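Alginate lyase (PDB 5GMT) cleaves alginate as an eliminating enzyme of polysaccharide lyase family 14, with a specificity for polymannuronate. Local coordinates at residues S26-I31 / W42-I47; F106-K111 / E252-A257; Y125-G130 / S134-L139; N189-I194 / Y264-Q269; N201-T206 / N233-H238. All blocks are in the same frame, centred on the assembly; numbering follows the deposited sequence.

Contact 1: residues S26-I31 / W42-I47; sequences SHVSTI and WGDDSI
Val28, in the first turn of the short helix 28-31, spreads two methyls over the loop 42-47, and Ile47 receives one of them. From CB, which points toward the loop, the side chain forks. CG1 stands opposite the backbone N (chi1 169°) and reaches Ile47, lying 3.9 Å from CD1 of that residue and only slightly farther from its CG2; the two side chains meet at about a right angle. CG2 turns to the carboxylate of Asp44, but Asp44 was deposited in two conformers, so this approach is doubtful in detail. In one of these conformers, a water takes the N-H of Val28 and donates to Asp44 OD2, joining the polar parts where no direct hydrogen bond does. One helical turn on, Ile31 adds its CG2, 4.2 Å from CG2 of Ile47. Branched aliphatic residues suit this inner side, because Leu59 and Ile61 of strand 58-63 continue the apolar patch around Ile47, whereas aspartate suits the solvent-exposed margin. The arrangement is that of a one-turn helix laid on the crossover between strands 38-42 and 47-50, which belong to different sheets of a concanavalin-clan beta sandwich.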
# COMPACT_ATOMS: atom_id res chain seq x y z
N SER A 26 6.83 -24.22 1.39
CA SER A 26 6.11 -24.10 2.65
C SER A 26 6.81 -23.14 3.61
O SER A 26 6.24 -22.77 4.64
CB SER A 26 5.93 -25.47 3.32
OG SER A 26 4.88 -26.21 2.71
N HIS A 27 8.04 -22.75 3.29
CA HIS A 27 8.82 -21.85 4.14
C HIS A 27 8.55 -20.41 3.76
O HIS A 27 8.88 -20.00 2.65
CB HIS A 27 10.32 -22.13 4.03
CG HIS A 27 10.72 -23.50 4.46
ND1 HIS A 27 10.98 -23.81 5.78
CD2 HIS A 27 10.88 -24.65 3.76
CE1 HIS A 27 11.30 -25.09 5.87
NE2 HIS A 27 11.25 -25.62 4.66
N VAL A 28 7.95 -19.65 4.68
CA VAL A 28 7.53 -18.30 4.35
C VAL A 28 8.75 -17.46 4.04
O VAL A 28 8.72 -16.62 3.14
CB VAL A 28 6.70 -17.66 5.49
CG1 VAL A 28 6.51 -16.15 5.25
CG2 VAL A 28 5.35 -18.36 5.60
N SER A 29 9.85 -17.72 4.74
CA SER A 29 11.08 -16.99 4.44
C SER A 29 11.53 -17.19 2.99
O SER A 29 12.10 -16.27 2.39
CB SER A 29 12.21 -17.39 5.39
OG SER A 29 13.36 -16.60 5.11
N THR A 30 11.26 -18.36 2.42
CA THR A 30 11.61 -18.60 1.04
C THR A 30 10.57 -17.98 0.10
O THR A 30 10.92 -17.42 -0.94
CB THR A 30 11.75 -20.11 0.76
OG1 THR A 30 12.79 -20.64 1.61
CG2 THR A 30 12.13 -20.35 -0.69
N ILE A 31 9.29 -18.06 0.47
CA ILE A 31 8.24 -17.41 -0.31
C ILE A 31 8.56 -15.93 -0.52
O ILE A 31 8.43 -15.40 -1.62
CB ILE A 31 6.86 -17.55 0.37
CG1 ILE A 31 6.44 -19.03 0.40
CG2 ILE A 31 5.80 -16.70 -0.33
CD1 ILE A 31 5.20 -19.31 1.21
N TRP A 42 5.28 -9.77 9.61
CA TRP A 42 4.36 -10.49 10.47
C TRP A 42 3.30 -11.19 9.61
O TRP A 42 3.15 -10.86 8.43
CB TRP A 42 3.70 -9.53 11.46
CG TRP A 42 2.90 -8.46 10.80
CD1 TRP A 42 3.35 -7.23 10.39
CD2 TRP A 42 1.51 -8.51 10.49
NE1 TRP A 42 2.31 -6.52 9.82
CE2 TRP A 42 1.17 -7.28 9.88
CE3 TRP A 42 0.52 -9.47 10.65
CZ2 TRP A 42 -0.12 -6.99 9.43
CZ3 TRP A 42 -0.77 -9.19 10.22
CH2 TRP A 42 -1.08 -7.95 9.61
N GLY A 43 2.60 -12.15 10.19
CA GLY A 43 1.49 -12.79 9.50
C GLY A 43 1.80 -14.09 8.77
O GLY A 43 1.11 -14.44 7.83
N ASP A 44 2.85 -14.79 9.21
CA ASP A 44 3.25 -16.09 8.63
C ASP A 44 2.06 -17.01 8.39
O ASP A 44 1.95 -17.65 7.34
CB ASP A 44 4.25 -16.80 9.56
CG ASP A 44 4.70 -18.16 9.03
OD1 ASP A 44 3.88 -19.11 8.99
OD2 ASP A 44 5.89 -18.29 8.67
N ASP A 45 1.19 -17.10 9.39
CA ASP A 45 0.06 -18.05 9.32
C ASP A 45 -0.95 -17.72 8.21
O ASP A 45 -1.76 -18.59 7.84
CB ASP A 45 -0.64 -18.13 10.70
CG ASP A 45 -1.35 -16.83 11.11
OD1 ASP A 45 -2.04 -16.84 12.15
OD2 ASP A 45 -1.24 -15.82 10.40
N SER A 46 -0.91 -16.51 7.67
CA SER A 46 -1.78 -16.11 6.56
C SER A 46 -1.12 -16.22 5.19
O SER A 46 -1.78 -16.05 4.16
CB SER A 46 -2.27 -14.67 6.75
OG SER A 46 -3.39 -14.63 7.62
N ILE A 47 0.17 -16.52 5.17
CA ILE A 47 0.92 -16.47 3.92
C ILE A 47 1.07 -17.84 3.26
O ILE A 47 1.46 -18.82 3.91
CB ILE A 47 2.33 -15.86 4.14
CG1 ILE A 47 2.17 -14.39 4.54
CG2 ILE A 47 3.20 -16.00 2.88
CD1 ILE A 47 3.48 -13.67 4.85
O HOH W 1 7.36 -20.67 7.40

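Contact 2: residues F106-K111 / E252-A257; sequences FGIGGK and EKSYAA
Ile108 and Tyr255 make the main apolar contact, a CH-pi interaction. The CD1 methyl of Ile108 sits over the centre of the Tyr255 ring, 3.6 Å from the centroid and only 10° off the ring normal, so that it meets all six ring carbons. Behind it, CG1 of Ile108 closes on CD2 of Tyr255 at 3.4 Å. With chi1 at 56°, CG1 is held between the backbone N and the carbonyl carbon, and the extended chain beyond it (chi2 172°) carries the methyl out over the ring. Isoleucine suits the place because its CG1-CD1 arm is long enough to set a methyl over a flat aromatic ring. The same methyl also lies 3.4 Å from the carbonyl O of Ser254, a van der Waals neighbour.

Polar contact between the two segments passes through water. One molecule accepts from Ile108 N and donates both to Gly109 O and to Tyr255 O, the last at 2.8 Å, gathering backbone groups that do not bond directly to each other.

Local backbone bonds shape both partners. Residues 106-109 form a type II' turn closed by Gly109 N to Phe106 O, and glycine suits position 107 because the turn demands positive phi there. Opposite, the 3-10 turn 253-255 is held by Tyr255 N to Glu252 O and Ala256 N to Lys253 O.

The contact thus joins two loops: the turn leading into strand 110-118 and the connection from strand 238-247 to strand 261-272. Strands 110-118 and 238-247 are antiparallel neighbours, and Lys111 NZ bonds to Gly249 O close by.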
# COMPACT_ATOMS: atom_id res chain seq x y z
N PHE A 106 -16.00 -7.19 1.34
CA PHE A 106 -15.08 -6.09 1.68
C PHE A 106 -15.32 -5.53 3.08
O PHE A 106 -14.48 -4.78 3.59
CB PHE A 106 -15.19 -4.96 0.65
CG PHE A 106 -14.67 -5.33 -0.72
CD1 PHE A 106 -13.31 -5.33 -0.98
CD2 PHE A 106 -15.55 -5.68 -1.74
CE1 PHE A 106 -12.83 -5.66 -2.23
CE2 PHE A 106 -15.07 -6.02 -3.00
CZ PHE A 106 -13.71 -6.02 -3.25
N GLY A 107 -16.44 -5.90 3.69
CA GLY A 107 -16.77 -5.39 5.02
C GLY A 107 -16.81 -3.87 5.02
O GLY A 107 -17.46 -3.26 4.17
N ILE A 108 -16.07 -3.25 5.94
CA ILE A 108 -15.97 -1.80 5.94
C ILE A 108 -14.51 -1.36 5.82
O ILE A 108 -14.14 -0.30 6.32
CB ILE A 108 -16.60 -1.18 7.21
CG1 ILE A 108 -15.97 -1.76 8.47
CG2 ILE A 108 -18.11 -1.43 7.21
CD1 ILE A 108 -16.41 -1.06 9.75
N GLY A 109 -13.70 -2.18 5.16
CA GLY A 109 -12.38 -1.75 4.78
C GLY A 109 -11.18 -2.52 5.29
O GLY A 109 -11.23 -3.25 6.28
N GLY A 110 -10.06 -2.32 4.60
CA GLY A 110 -8.81 -2.94 4.99
C GLY A 110 -7.66 -2.43 4.15
O GLY A 110 -7.85 -1.59 3.26
N LYS A 111 -6.47 -2.96 4.40
CA LYS A 111 -5.23 -2.41 3.85
C LYS A 111 -4.76 -3.12 2.59
O LYS A 111 -5.02 -4.31 2.43
CB LYS A 111 -4.13 -2.47 4.90
CG LYS A 111 -3.97 -1.20 5.75
CD LYS A 111 -5.24 -0.88 6.50
CE LYS A 111 -5.05 0.27 7.49
NZ LYS A 111 -6.36 0.63 8.14
N GLU A 252 -11.37 -2.40 15.53
CA GLU A 252 -12.46 -2.95 16.32
C GLU A 252 -13.28 -3.95 15.51
O GLU A 252 -13.19 -3.97 14.28
CB GLU A 252 -13.34 -1.81 16.86
CG GLU A 252 -13.85 -0.85 15.81
CD GLU A 252 -14.73 0.25 16.40
OE1 GLU A 252 -14.19 1.28 16.85
OE2 GLU A 252 -15.97 0.07 16.43
N LYS A 253 -14.08 -4.76 16.20
CA LYS A 253 -14.79 -5.90 15.60
C LYS A 253 -15.70 -5.51 14.43
O LYS A 253 -15.91 -6.31 13.52
CB LYS A 253 -15.59 -6.64 16.68
CG LYS A 253 -16.88 -7.40 16.26
CD LYS A 253 -16.68 -8.48 15.17
CE LYS A 253 -18.00 -8.90 14.54
NZ LYS A 253 -19.02 -9.26 15.56
N SER A 254 -16.22 -4.28 14.42
CA SER A 254 -17.06 -3.84 13.31
C SER A 254 -16.39 -4.05 11.94
O SER A 254 -17.07 -4.16 10.93
CB SER A 254 -17.41 -2.36 13.48
OG SER A 254 -16.24 -1.57 13.55
N TYR A 255 -15.06 -4.10 11.93
CA TYR A 255 -14.26 -4.29 10.72
C TYR A 255 -13.98 -5.76 10.42
O TYR A 255 -13.25 -6.06 9.48
CB TYR A 255 -12.91 -3.56 10.84
CG TYR A 255 -12.98 -2.06 10.85
CD1 TYR A 255 -13.18 -1.36 12.03
CD2 TYR A 255 -12.81 -1.33 9.68
CE1 TYR A 255 -13.23 0.03 12.05
CE2 TYR A 255 -12.85 0.05 9.68
CZ TYR A 255 -13.06 0.72 10.87
OH TYR A 255 -13.11 2.09 10.88
N ALA A 256 -14.53 -6.68 11.22
CA ALA A 256 -14.24 -8.10 11.03
C ALA A 256 -14.58 -8.56 9.61
O ALA A 256 -15.58 -8.14 9.02
CB ALA A 256 -14.99 -8.94 12.06
N ALA A 257 -13.72 -9.41 9.06
CA ALA A 257 -13.96 -9.96 7.73
C ALA A 257 -15.26 -10.75 7.76
O ALA A 257 -15.44 -11.64 8.60
CB ALA A 257 -12.80 -10.83 7.28
O HOH W 2 -13.74 -4.24 7.45

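Contact 3: residues Y125-G130 / S134-L139; sequences YKCSGG and SSCFSL
Cys127 and Cys136 form a disulfide that ties the long loop between strands 110-118 and 136-143 to the start of the second strand. These strands are antiparallel neighbours in one sheet of the concanavalin-clan beta sandwich, so the bridge cross-links the hairpin connection to the strand it leads into.

The covalent link comes first. SG of Cys127 lies 2.0 Å from SG of Cys136, and the chi3 of 88° is close to the unstrained right angle, with positive, right-handed sense. The two ends are delivered differently: Cys127 SG stands opposite its carbonyl carbon, while Cys136 SG is set between backbone N and carbonyl carbon. Both CB atoms point toward the other segment, and both cysteines are buried, a setting that suits the apolar sulfur pair.

Van der Waals contact is modest. CB of Lys126 comes within 4.0 Å of SG of Cys136, while the lysine's charged end leads away from the partner segment, as its exposed position would suggest. Tyr154 of the adjoining strand 149-154 packs on both Cys127 and Ser138.

Hydrogen bonding supplies the second link, two residues farther into the strand than the bridge. The small hydroxyl of Ser138 suits a buried spot facing a backbone carbonyl: Ser138 OG donates to Cys127 O at 2.8 Å, with a C=O...OG angle of 151° and the donor tilted 17° from the carbonyl plane.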
# COMPACT_ATOMS: atom_id res chain seq x y z
N TYR A 125 9.89 3.07 9.42
CA TYR A 125 8.89 2.01 9.59
C TYR A 125 7.85 2.34 10.66
O TYR A 125 7.14 1.44 11.13
CB TYR A 125 9.57 0.67 9.94
CG TYR A 125 10.80 0.37 9.12
CD1 TYR A 125 10.75 0.40 7.73
CD2 TYR A 125 12.03 0.09 9.73
CE1 TYR A 125 11.87 0.14 6.97
CE2 TYR A 125 13.16 -0.17 8.98
CZ TYR A 125 13.08 -0.13 7.59
OH TYR A 125 14.18 -0.38 6.83
N LYS A 126 7.73 3.61 11.03
CA LYS A 126 6.93 3.99 12.20
C LYS A 126 5.60 4.65 11.87
O LYS A 126 4.87 5.07 12.77
CB LYS A 126 7.74 4.92 13.12
CG LYS A 126 9.08 4.33 13.57
CD LYS A 126 8.87 3.05 14.34
CE LYS A 126 10.20 2.46 14.78
NZ LYS A 126 10.01 1.16 15.51
N CYS A 127 5.26 4.75 10.58
CA CYS A 127 4.07 5.47 10.20
C CYS A 127 2.89 4.54 9.94
O CYS A 127 2.50 4.30 8.79
CB CYS A 127 4.36 6.34 8.96
SG CYS A 127 5.21 7.89 9.43
N SER A 128 2.31 4.04 11.03
CA SER A 128 1.15 3.17 10.95
C SER A 128 0.52 3.13 12.32
O SER A 128 1.13 3.58 13.28
CB SER A 128 1.54 1.77 10.48
OG SER A 128 2.31 1.11 11.48
N GLY A 129 -0.67 2.55 12.43
CA GLY A 129 -1.30 2.49 13.74
C GLY A 129 -1.65 3.90 14.20
O GLY A 129 -2.16 4.72 13.43
N GLY A 130 -1.37 4.20 15.45
CA GLY A 130 -1.66 5.54 15.93
C GLY A 130 -0.43 6.42 15.87
O GLY A 130 -0.41 7.49 16.48
N SER A 134 7.92 12.34 12.95
CA SER A 134 8.49 13.11 11.86
C SER A 134 9.66 12.38 11.23
O SER A 134 10.64 13.00 10.84
CB SER A 134 8.95 14.47 12.37
OG SER A 134 9.21 15.35 11.30
N SER A 135 9.57 11.05 11.15
CA SER A 135 10.65 10.24 10.59
C SER A 135 10.22 9.49 9.33
O SER A 135 11.04 8.80 8.70
CB SER A 135 11.15 9.23 11.64
OG SER A 135 10.09 8.38 12.03
N CYS A 136 8.96 9.62 8.95
CA CYS A 136 8.44 8.76 7.89
C CYS A 136 7.20 9.32 7.22
O CYS A 136 6.58 10.27 7.70
CB CYS A 136 8.13 7.36 8.47
SG CYS A 136 7.08 7.35 9.96
N PHE A 137 6.84 8.71 6.10
CA PHE A 137 5.50 8.85 5.54
C PHE A 137 5.10 7.49 4.96
O PHE A 137 5.96 6.73 4.54
CB PHE A 137 5.45 9.95 4.48
CG PHE A 137 6.36 9.69 3.30
CD1 PHE A 137 7.71 10.02 3.35
CD2 PHE A 137 5.86 9.12 2.14
CE1 PHE A 137 8.54 9.78 2.27
CE2 PHE A 137 6.69 8.87 1.05
CZ PHE A 137 8.04 9.20 1.11
N SER A 138 3.81 7.16 4.96
CA SER A 138 3.42 5.90 4.35
C SER A 138 2.20 6.11 3.47
O SER A 138 1.32 6.91 3.81
CB SER A 138 3.16 4.82 5.41
OG SER A 138 2.02 5.11 6.20
N LEU A 139 2.17 5.40 2.35
CA LEU A 139 1.17 5.63 1.33
C LEU A 139 0.54 4.32 0.87
O LEU A 139 0.47 4.04 -0.32
CB LEU A 139 1.78 6.38 0.14
CG LEU A 139 2.41 7.74 0.49
CD1 LEU A 139 3.29 8.27 -0.65
CD2 LEU A 139 1.34 8.77 0.90

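Contact 4: residues N189-I194 / Y264-Q269; sequences NKWHSI and YFKNFQ
A lysine laid across the flat of a tryptophan is the striking feature here: the side chains of Lys266 and Trp191 cross at about a right angle, the lysine over one face of the six-membered ring. Its CE is 3.6 Å from the ring centroid, a CH-pi contact, and its CD is 3.6 Å from Trp191 CH2. The bend at chi4 (63°) carries NZ outward, to 4.8 Å from the centroid but just 5° off the normal. In this cation-pi arrangement the methylenes touch closely while the charge, farther off, forms a salt bridge with Asp98 OD2. The indole is also held at its polar end, since Trp191 NE1 bonds to His53 O. On the far rim, CZ3 and CH2 approach Tyr264, the former 3.5 Å from its carbonyl O and the latter 3.9 Å from its CB. Tryptophan suits the place because its length spans a whole strand: strand 92-102, which carries Asp98, runs between 191-199 and 261-272 and pairs with both. Just beyond Lys266, Asn267 and Phe268 both face Leu19 in a G1 beta bulge. Two long side chains thus meet over the strand between them, on one face of an antiparallel sheet of the concanavalin-clan sandwich.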
# COMPACT_ATOMS: atom_id res chain seq x y z
N ASN A 189 -13.80 -11.14 -7.03
CA ASN A 189 -13.51 -12.21 -7.98
C ASN A 189 -12.92 -11.73 -9.30
O ASN A 189 -13.20 -12.29 -10.37
CB ASN A 189 -14.78 -13.03 -8.23
CG ASN A 189 -15.31 -13.68 -6.96
OD1 ASN A 189 -14.52 -14.17 -6.14
ND2 ASN A 189 -16.62 -13.66 -6.77
N LYS A 190 -12.07 -10.71 -9.22
CA LYS A 190 -11.38 -10.20 -10.40
C LYS A 190 -9.94 -9.84 -10.08
O LYS A 190 -9.62 -9.48 -8.95
CB LYS A 190 -12.09 -8.95 -10.92
CG LYS A 190 -13.34 -9.23 -11.74
CD LYS A 190 -13.81 -7.93 -12.40
CE LYS A 190 -14.89 -8.18 -13.44
NZ LYS A 190 -14.36 -8.97 -14.58
N TRP A 191 -9.08 -9.91 -11.10
CA TRP A 191 -7.75 -9.35 -11.03
C TRP A 191 -7.85 -7.84 -11.21
O TRP A 191 -8.70 -7.35 -11.96
CB TRP A 191 -6.84 -9.92 -12.11
CG TRP A 191 -6.26 -11.26 -11.80
CD1 TRP A 191 -6.61 -12.46 -12.36
CD2 TRP A 191 -5.22 -11.54 -10.85
NE1 TRP A 191 -5.84 -13.47 -11.82
CE2 TRP A 191 -4.98 -12.93 -10.89
CE3 TRP A 191 -4.46 -10.75 -9.98
CZ2 TRP A 191 -4.03 -13.55 -10.08
CZ3 TRP A 191 -3.52 -11.36 -9.18
CH2 TRP A 191 -3.30 -12.75 -9.23
N HIS A 192 -6.96 -7.12 -10.52
CA HIS A 192 -6.83 -5.67 -10.71
C HIS A 192 -5.37 -5.34 -10.93
O HIS A 192 -4.51 -5.85 -10.22
CB HIS A 192 -7.34 -4.90 -9.49
CG HIS A 192 -8.75 -5.22 -9.12
ND1 HIS A 192 -9.12 -6.44 -8.61
CD2 HIS A 192 -9.88 -4.48 -9.20
CE1 HIS A 192 -10.42 -6.44 -8.38
NE2 HIS A 192 -10.91 -5.26 -8.74
N SER A 193 -5.08 -4.51 -11.92
CA SER A 193 -3.73 -3.98 -12.04
C SER A 193 -3.71 -2.65 -11.32
O SER A 193 -4.60 -1.81 -11.52
CB SER A 193 -3.29 -3.84 -13.49
OG SER A 193 -3.00 -5.11 -14.04
N ILE A 194 -2.72 -2.47 -10.46
CA ILE A 194 -2.65 -1.29 -9.61
C ILE A 194 -1.35 -0.56 -9.88
O ILE A 194 -0.29 -1.18 -9.94
CB ILE A 194 -2.75 -1.66 -8.12
CG1 ILE A 194 -4.14 -2.26 -7.83
CG2 ILE A 194 -2.48 -0.45 -7.24
CD1 ILE A 194 -4.42 -2.44 -6.34
N TYR A 264 -4.57 -12.43 -3.74
CA TYR A 264 -3.45 -12.98 -4.48
C TYR A 264 -2.67 -11.84 -5.11
O TYR A 264 -3.26 -10.96 -5.72
CB TYR A 264 -3.92 -13.91 -5.60
CG TYR A 264 -4.77 -15.07 -5.14
CD1 TYR A 264 -6.07 -14.87 -4.67
CD2 TYR A 264 -4.30 -16.37 -5.23
CE1 TYR A 264 -6.86 -15.94 -4.26
CE2 TYR A 264 -5.08 -17.46 -4.82
CZ TYR A 264 -6.36 -17.23 -4.34
OH TYR A 264 -7.14 -18.28 -3.95
N PHE A 265 -1.34 -11.86 -5.00
CA PHE A 265 -0.54 -10.79 -5.55
C PHE A 265 0.50 -11.36 -6.50
O PHE A 265 1.14 -12.37 -6.19
CB PHE A 265 0.18 -9.98 -4.46
CG PHE A 265 -0.75 -9.31 -3.48
CD1 PHE A 265 -1.26 -10.01 -2.40
CD2 PHE A 265 -1.07 -7.96 -3.63
CE1 PHE A 265 -2.10 -9.39 -1.48
CE2 PHE A 265 -1.91 -7.34 -2.73
CZ PHE A 265 -2.42 -8.05 -1.65
N LYS A 266 0.66 -10.72 -7.65
CA LYS A 266 1.71 -11.10 -8.59
C LYS A 266 2.22 -9.86 -9.34
O LYS A 266 1.67 -8.78 -9.18
CB LYS A 266 1.19 -12.15 -9.58
CG LYS A 266 0.12 -11.62 -10.53
CD LYS A 266 -0.42 -12.72 -11.46
CE LYS A 266 -1.50 -12.19 -12.39
NZ LYS A 266 -0.99 -11.13 -13.34
N ASN A 267 3.28 -10.03 -10.13
CA ASN A 267 3.71 -8.97 -11.05
C ASN A 267 4.00 -7.63 -10.34
O ASN A 267 3.53 -6.58 -10.77
CB ASN A 267 2.63 -8.78 -12.13
CG ASN A 267 3.13 -8.02 -13.34
OD1 ASN A 267 4.34 -7.88 -13.54
ND2 ASN A 267 2.20 -7.52 -14.16
N PHE A 268 4.76 -7.70 -9.25
CA PHE A 268 5.29 -6.50 -8.58
C PHE A 268 6.34 -5.80 -9.43
O PHE A 268 7.19 -6.45 -10.04
CB PHE A 268 5.92 -6.87 -7.23
CG PHE A 268 4.94 -7.33 -6.20
CD1 PHE A 268 4.39 -6.43 -5.30
CD2 PHE A 268 4.58 -8.67 -6.11
CE1 PHE A 268 3.49 -6.86 -4.34
CE2 PHE A 268 3.69 -9.11 -5.14
CZ PHE A 268 3.15 -8.20 -4.25
N GLN A 269 6.32 -4.47 -9.43
CA GLN A 269 7.37 -3.68 -10.08
C GLN A 269 7.58 -2.36 -9.35
O GLN A 269 6.62 -1.73 -8.91
CB GLN A 269 7.03 -3.34 -11.53
CG GLN A 269 6.64 -4.47 -12.44
CD GLN A 269 6.21 -3.95 -13.80
OE1 GLN A 269 6.89 -3.12 -14.40
NE2 GLN A 269 5.05 -4.40 -14.27

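Contact 5: residues N201-T206 / N233-H238; sequences NTVGKT and NTNSHH
Val203 pushes its branched side chain between the backbone of Asn233 and the amide of Asn235, meeting the latter obliquely. Its CG2 comes down on the flat of the Asn235 amide, 3.3 Å from OD1 and 3.6 Å from ND2. The other methyl, CG1, stands opposite the valine's own backbone N (chi1 173°) and rests 3.4 Å from the carbonyl O of Asn233. The two methyls lie side by side against the backbone that leads into the type I turn 234-237.

The valine is presented by a turn of its own. Residues 202-205 form a type II turn, with Val203 and Gly204 at its corners; glycine accepts the positive phi needed at the second. Thr202 O takes Lys205 N and Asn201 ND2 from opposite faces of its plane, the amide at 2.9 Å, so one carbonyl is gripped twice.

Two waters join the polar edges of the loops. One accepts from Val203 N and donates to Asn235 OD1, at 2.7 and 2.8 Å respectively. A second donates to Asn233 OD1, which also bonds to Asn158 ND2, and accepts only weakly from Gly204 N.

Asn235 therefore offers the flat of its amide to a methyl and its oxygen to water, while Asn233 meets the valine by its backbone and water by its side chain. With no direct hydrogen bond between the segments, shape fit and solvent bridges carry this surface contact between two loops.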
# COMPACT_ATOMS: atom_id res chain seq x y z
N ASN A 201 7.43 15.87 -2.10
CA ASN A 201 7.50 17.32 -2.21
C ASN A 201 8.91 17.89 -2.17
O ASN A 201 9.83 17.31 -1.59
CB ASN A 201 6.69 17.96 -1.09
CG ASN A 201 7.22 17.59 0.29
OD1 ASN A 201 7.13 16.43 0.71
ND2 ASN A 201 7.78 18.58 1.01
N THR A 202 9.06 19.05 -2.79
CA THR A 202 10.18 19.93 -2.49
C THR A 202 10.08 20.30 -1.02
O THR A 202 9.01 20.67 -0.55
CB THR A 202 10.13 21.20 -3.33
OG1 THR A 202 9.95 20.83 -4.71
CG2 THR A 202 11.43 22.00 -3.17
N VAL A 203 11.18 20.20 -0.29
CA VAL A 203 11.16 20.61 1.11
C VAL A 203 10.81 22.09 1.15
O VAL A 203 11.34 22.88 0.39
CB VAL A 203 12.51 20.31 1.81
CG1 VAL A 203 12.54 20.89 3.21
CG2 VAL A 203 12.73 18.81 1.85
N GLY A 204 9.85 22.44 2.00
CA GLY A 204 9.38 23.80 2.11
C GLY A 204 8.13 24.04 1.29
O GLY A 204 7.52 25.10 1.37
N LYS A 205 7.72 23.04 0.52
CA LYS A 205 6.54 23.19 -0.33
C LYS A 205 5.53 22.06 -0.19
O LYS A 205 5.85 20.97 0.30
CB LYS A 205 6.95 23.31 -1.80
CG LYS A 205 7.93 24.43 -2.09
CD LYS A 205 8.07 24.65 -3.59
CE LYS A 205 9.29 25.50 -3.89
NZ LYS A 205 9.32 26.70 -3.01
N THR A 206 4.32 22.31 -0.64
CA THR A 206 3.29 21.27 -0.72
C THR A 206 3.03 20.95 -2.19
O THR A 206 1.91 21.15 -2.71
CB THR A 206 1.98 21.70 0.00
OG1 THR A 206 1.62 23.03 -0.40
CG2 THR A 206 2.17 21.67 1.52
N ASN A 233 9.55 17.05 5.66
CA ASN A 233 9.95 18.41 6.04
C ASN A 233 11.45 18.60 6.05
O ASN A 233 11.95 19.68 6.37
CB ASN A 233 9.38 18.80 7.41
CG ASN A 233 7.91 19.16 7.34
OD1 ASN A 233 7.53 20.15 6.71
ND2 ASN A 233 7.08 18.36 7.99
N THR A 234 12.17 17.55 5.70
CA THR A 234 13.61 17.63 5.67
C THR A 234 14.13 16.88 4.45
O THR A 234 13.52 15.94 3.97
CB THR A 234 14.24 17.06 6.97
OG1 THR A 234 15.66 17.25 6.94
CG2 THR A 234 13.92 15.59 7.14
N ASN A 235 15.28 17.32 3.94
CA ASN A 235 15.79 16.80 2.69
C ASN A 235 16.44 15.44 2.80
O ASN A 235 16.82 14.86 1.79
CB ASN A 235 16.80 17.79 2.09
CG ASN A 235 16.13 18.89 1.32
OD1 ASN A 235 15.60 18.66 0.23
ND2 ASN A 235 16.13 20.10 1.88
N SER A 236 16.61 14.92 4.01
CA SER A 236 17.24 13.63 4.15
C SER A 236 16.23 12.50 3.96
O SER A 236 16.63 11.34 3.87
CB SER A 236 17.92 13.49 5.51
OG SER A 236 16.96 13.63 6.55
N HIS A 237 14.93 12.85 3.91
CA HIS A 237 13.86 11.85 3.69
C HIS A 237 13.68 11.56 2.20
O HIS A 237 13.65 12.48 1.37
CB HIS A 237 12.52 12.33 4.25
CG HIS A 237 12.48 12.40 5.75
ND1 HIS A 237 11.32 12.66 6.45
CD2 HIS A 237 13.45 12.24 6.67
CE1 HIS A 237 11.58 12.65 7.74
NE2 HIS A 237 12.87 12.42 7.91
N HIS A 238 13.55 10.27 1.87
CA HIS A 238 13.32 9.85 0.49
C HIS A 238 12.40 8.63 0.45
O HIS A 238 12.06 8.08 1.49
CB HIS A 238 14.64 9.53 -0.21
CG HIS A 238 15.62 10.65 -0.18
ND1 HIS A 238 15.54 11.74 -1.02
CD2 HIS A 238 16.71 10.87 0.61
CE1 HIS A 238 16.53 12.57 -0.76
NE2 HIS A 238 17.26 12.07 0.22
O HOH W 3 13.65 19.77 -1.39
O HOH W 4 8.62 21.91 4.89

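In the fold
Contact 3 is buried and the only covalent one; contact 5 lies at the surface, and contacts 1, 2 and 4 are partly buried. Contacts 2 and 3 serve the same sheet, since strands 110-118 and 136-143 are neighbours in it, whereas contact 4 spans strands of the other sheet. Charge meets an aromatic face in contact 4 and a methyl does so in contact 2. Contacts 1, 2 and 5 use bridging water, while contact 3, also a loop contact, relies on a disulfide and a direct hydrogen bond. Contacts 3 and 5 touch, Ser134 O lying 3.3 Å from His237 CE1. Contacts 1 and 5 occupy opposite sides of the chain's centre, their centres about 36 Å apart.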